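Local coordinates for pantothenate kinase (Coxiella burnetii, PDB 3TQC), which phosphorylates pantothenate at the expense of ATP, giving 4'-phosphopantothenate and ADP in the first step of coenzyme A biosynthesis, at residues Ile304-Ala309 against Ile313-Leu318. Sequence-based numbering, arbitrary orientation.
Sequences ILEKAA and IQKVYL. With ADP (adenosine-5'-diphosphate), chain D.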
loop_
_atom_site.group_PDB
_atom_site.type_symbol
_atom_site.label_atom_id
_atom_site.label_comp_id
_atom_site.label_asym_id
_atom_site.label_seq_id
_atom_site.Cartn_x
_atom_site.Cartn_y
_atom_site.Cartn_z
ATOM N N ILE B 304 0.775 1.117 14.930
ATOM C CA ILE B 304 1.561 2.198 15.487
ATOM C C ILE B 304 1.840 1.878 16.931
ATOM O O ILE B 304 0.927 1.600 17.692
ATOM C CB ILE B 304 0.854 3.543 15.341
ATOM C CG1 ILE B 304 0.628 3.845 13.853
ATOM C CG2 ILE B 304 1.672 4.655 15.990
ATOM C CD1 ILE B 304 -0.412 4.899 13.613
ATOM N N LEU B 305 3.117 1.872 17.282
ATOM C CA LEU B 305 3.541 1.691 18.653
ATOM C C LEU B 305 3.871 3.068 19.150
ATOM O O LEU B 305 4.697 3.761 18.561
ATOM C CB LEU B 305 4.785 0.826 18.740
ATOM C CG LEU B 305 4.701 -0.595 18.231
ATOM C CD1 LEU B 305 6.100 -1.224 18.282
ATOM C CD2 LEU B 305 3.728 -1.373 19.067
ATOM N N GLU B 306 3.205 3.474 20.215
ATOM C CA GLU B 306 3.377 4.797 20.772
ATOM C C GLU B 306 4.150 4.666 22.090
ATOM O O GLU B 306 3.706 4.001 23.016
ATOM C CB GLU B 306 2.003 5.461 20.970
ATOM C CG GLU B 306 2.065 6.921 21.377
ATOM C CD GLU B 306 0.689 7.551 21.565
ATOM O OE1 GLU B 306 -0.091 7.622 20.589
ATOM O OE2 GLU B 306 0.389 7.981 22.693
ATOM N N LYS B 307 5.315 5.299 22.147
ATOM C CA LYS B 307 6.215 5.199 23.282
ATOM C C LYS B 307 6.061 6.367 24.240
ATOM O O LYS B 307 5.888 7.498 23.812
ATOM C CB LYS B 307 7.669 5.122 22.786
ATOM C CG LYS B 307 8.017 3.775 22.177
ATOM C CD LYS B 307 9.317 3.801 21.414
ATOM C CE LYS B 307 10.522 3.691 22.287
ATOM N NZ LYS B 307 11.740 3.462 21.463
ATOM N N ALA B 308 6.110 6.081 25.540
ATOM C CA ALA B 308 6.302 7.117 26.559
ATOM C C ALA B 308 7.788 7.464 26.633
ATOM O O ALA B 308 8.611 6.786 26.028
ATOM C CB ALA B 308 5.801 6.634 27.907
ATOM N N ALA B 309 8.129 8.513 27.376
ATOM C CA ALA B 309 9.509 9.034 27.454
ATOM C C ALA B 309 10.535 8.018 27.972
ATOM O O ALA B 309 11.732 8.143 27.703
ATOM C CB ALA B 309 9.555 10.315 28.318
ATOM N N ILE B 313 6.003 1.094 25.765
ATOM C CA ILE B 313 4.881 1.256 24.877
ATOM C C ILE B 313 3.659 1.546 25.723
ATOM O O ILE B 313 3.353 0.792 26.637
ATOM C CB ILE B 313 4.641 0.011 24.014
ATOM C CG1 ILE B 313 5.847 -0.253 23.118
ATOM C CG2 ILE B 313 3.392 0.191 23.131
ATOM C CD1 ILE B 313 6.261 0.942 22.310
ATOM N N GLN B 314 2.987 2.658 25.427
ATOM C CA GLN B 314 1.798 3.067 26.161
ATOM C C GLN B 314 0.534 2.951 25.332
ATOM O O GLN B 314 -0.563 2.889 25.888
ATOM C CB GLN B 314 1.946 4.494 26.677
ATOM C CG GLN B 314 3.002 4.672 27.791
ATOM C CD GLN B 314 2.905 3.652 28.955
ATOM O OE1 GLN B 314 3.909 3.006 29.318
ATOM N NE2 GLN B 314 1.702 3.503 29.528
ATOM N N LYS B 315 0.673 2.906 24.014
ATOM C CA LYS B 315 -0.477 2.739 23.157
ATOM C C LYS B 315 -0.087 1.973 21.902
ATOM O O LYS B 315 0.988 2.216 21.333
ATOM C CB LYS B 315 -1.028 4.122 22.805
ATOM C CG LYS B 315 -2.521 4.176 22.505
ATOM C CD LYS B 315 -3.065 5.629 22.575
ATOM C CE LYS B 315 -2.680 6.409 23.878
ATOM N NZ LYS B 315 -3.427 7.705 24.073
ATOM N N VAL B 316 -0.939 1.044 21.486
ATOM C CA VAL B 316 -0.791 0.352 20.201
ATOM C C VAL B 316 -2.031 0.569 19.352
ATOM O O VAL B 316 -3.151 0.414 19.829
ATOM C CB VAL B 316 -0.578 -1.164 20.394
ATOM C CG1 VAL B 316 -0.340 -1.840 19.069
ATOM C CG2 VAL B 316 0.586 -1.402 21.340
ATOM N N TYR B 317 -1.823 0.986 18.105
ATOM C CA TYR B 317 -2.893 1.094 17.123
ATOM C C TYR B 317 -2.693 -0.027 16.128
ATOM O O TYR B 317 -1.585 -0.252 15.670
ATOM C CB TYR B 317 -2.825 2.418 16.382
ATOM C CG TYR B 317 -3.084 3.640 17.223
ATOM C CD1 TYR B 317 -4.350 4.195 17.295
ATOM C CD2 TYR B 317 -2.056 4.262 17.931
ATOM C CE1 TYR B 317 -4.592 5.326 18.049
ATOM C CE2 TYR B 317 -2.295 5.402 18.686
ATOM C CZ TYR B 317 -3.565 5.921 18.745
ATOM O OH TYR B 317 -3.818 7.050 19.500
ATOM N N LEU B 318 -3.754 -0.743 15.793
ATOM C CA LEU B 318 -3.657 -1.798 14.803
ATOM C C LEU B 318 -4.829 -1.623 13.854
ATOM O O LEU B 318 -5.993 -1.550 14.287
ATOM C CB LEU B 318 -3.693 -3.180 15.483
ATOM C CG LEU B 318 -3.713 -4.437 14.595
ATOM C CD1 LEU B 318 -2.476 -4.583 13.727
ATOM C CD2 LEU B 318 -3.864 -5.660 15.479
HETATM P PB ADP D . 16.556 4.256 15.545
HETATM O O1B ADP D . 16.986 2.910 15.053
HETATM O O2B ADP D . 15.115 4.572 15.237
HETATM O O3B ADP D . 17.487 5.395 15.197
HETATM P PA ADP D . 17.447 3.127 17.988
HETATM O O1A ADP D . 16.728 1.813 17.797
HETATM O O2A ADP D . 18.911 3.258 17.709
HETATM O O3A ADP D . 16.670 4.251 17.147
HETATM O "O5'" ADP D . 17.219 3.609 19.480
HETATM C "C5'" ADP D . 17.366 4.971 19.839
HETATM C "C4'" ADP D . 17.883 5.063 21.268
HETATM O "O4'" ADP D . 16.864 4.678 22.186
HETATM C "C3'" ADP D . 19.041 4.120 21.518
HETATM O "O3'" ADP D . 19.950 4.758 22.417
HETATM C "C2'" ADP D . 18.428 2.890 22.139
HETATM O "O2'" ADP D . 19.310 2.281 23.065
HETATM C "C1'" ADP D . 17.209 3.449 22.840
HETATM N N9 ADP D . 16.027 2.565 22.800
HETATM C C8 ADP D . 15.364 2.200 21.694
HETATM N N7 ADP D . 14.311 1.410 22.004
HETATM C C5 ADP D . 14.309 1.274 23.332
HETATM C C6 ADP D . 13.448 0.570 24.279
HETATM N N6 ADP D . 12.399 -0.146 23.805
HETATM N N1 ADP D . 13.761 0.671 25.583
HETATM C C2 ADP D . 14.818 1.385 26.030
HETATM N N3 ADP D . 15.644 2.059 25.201
HETATM C C4 ADP D . 15.430 2.035 23.863
#
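Glu-306 sets CG opposite its own backbone N (chi1 -172°) and runs on extended, which carries its carboxylate out to face both Lys-315 and the ring of Tyr-317, one oxygen turned to each. Lys-315 lies alongside, pointing the same way, its chain bent at chi3 (-50°), and its CE is 3.6 Å from Glu-306 OE2; NZ stays 4.1 Å from OE2, beyond salt-bridge distance, though the opposite charges probably still attract. OE1 comes to the ring edge near its plane, 3.7 Å from Tyr-317 CE2, with the carboxylate turned 39° from the ring. On the same side of the sheet, Ile-304 CB approaches Tyr-317 CD2 obliquely, at 4.0 Å.

The backbones form an antiparallel hairpin with a classic beta bulge. Ile-304 and Tyr-317 bond to each other twice, and Glu-306 N donates to Lys-315 O. The carbonyl of Glu-306 then faces two residues: it takes a straight bond from Gln-314 N at 2.9 Å and a weak one from Lys-315 N. The bulge shifts the register by one, pairing Lys-307 with Ile-313, whose CD1 presses tightly against Lys-307 CG (3.3 Å) and also touches CB of Leu-305. Beyond it, Leu-305 CD2 rests beside Val-316 CG2.

Lys-307 reaches the nucleotide pocket: NZ lies 3.3 Å from ADP N7, hydrogen-bonds to Val-103 O in the P-loop and to His-311 ND1, and makes a cation-pi contact with Trp-243. The hairpin belongs to the central sheet of this P-loop kinase, with strand 303-307 beside parallel strand 229-234, strand 313-319 beside antiparallel strand 16-20, and helix 52-84 packed on Leu-305 and Ile-313.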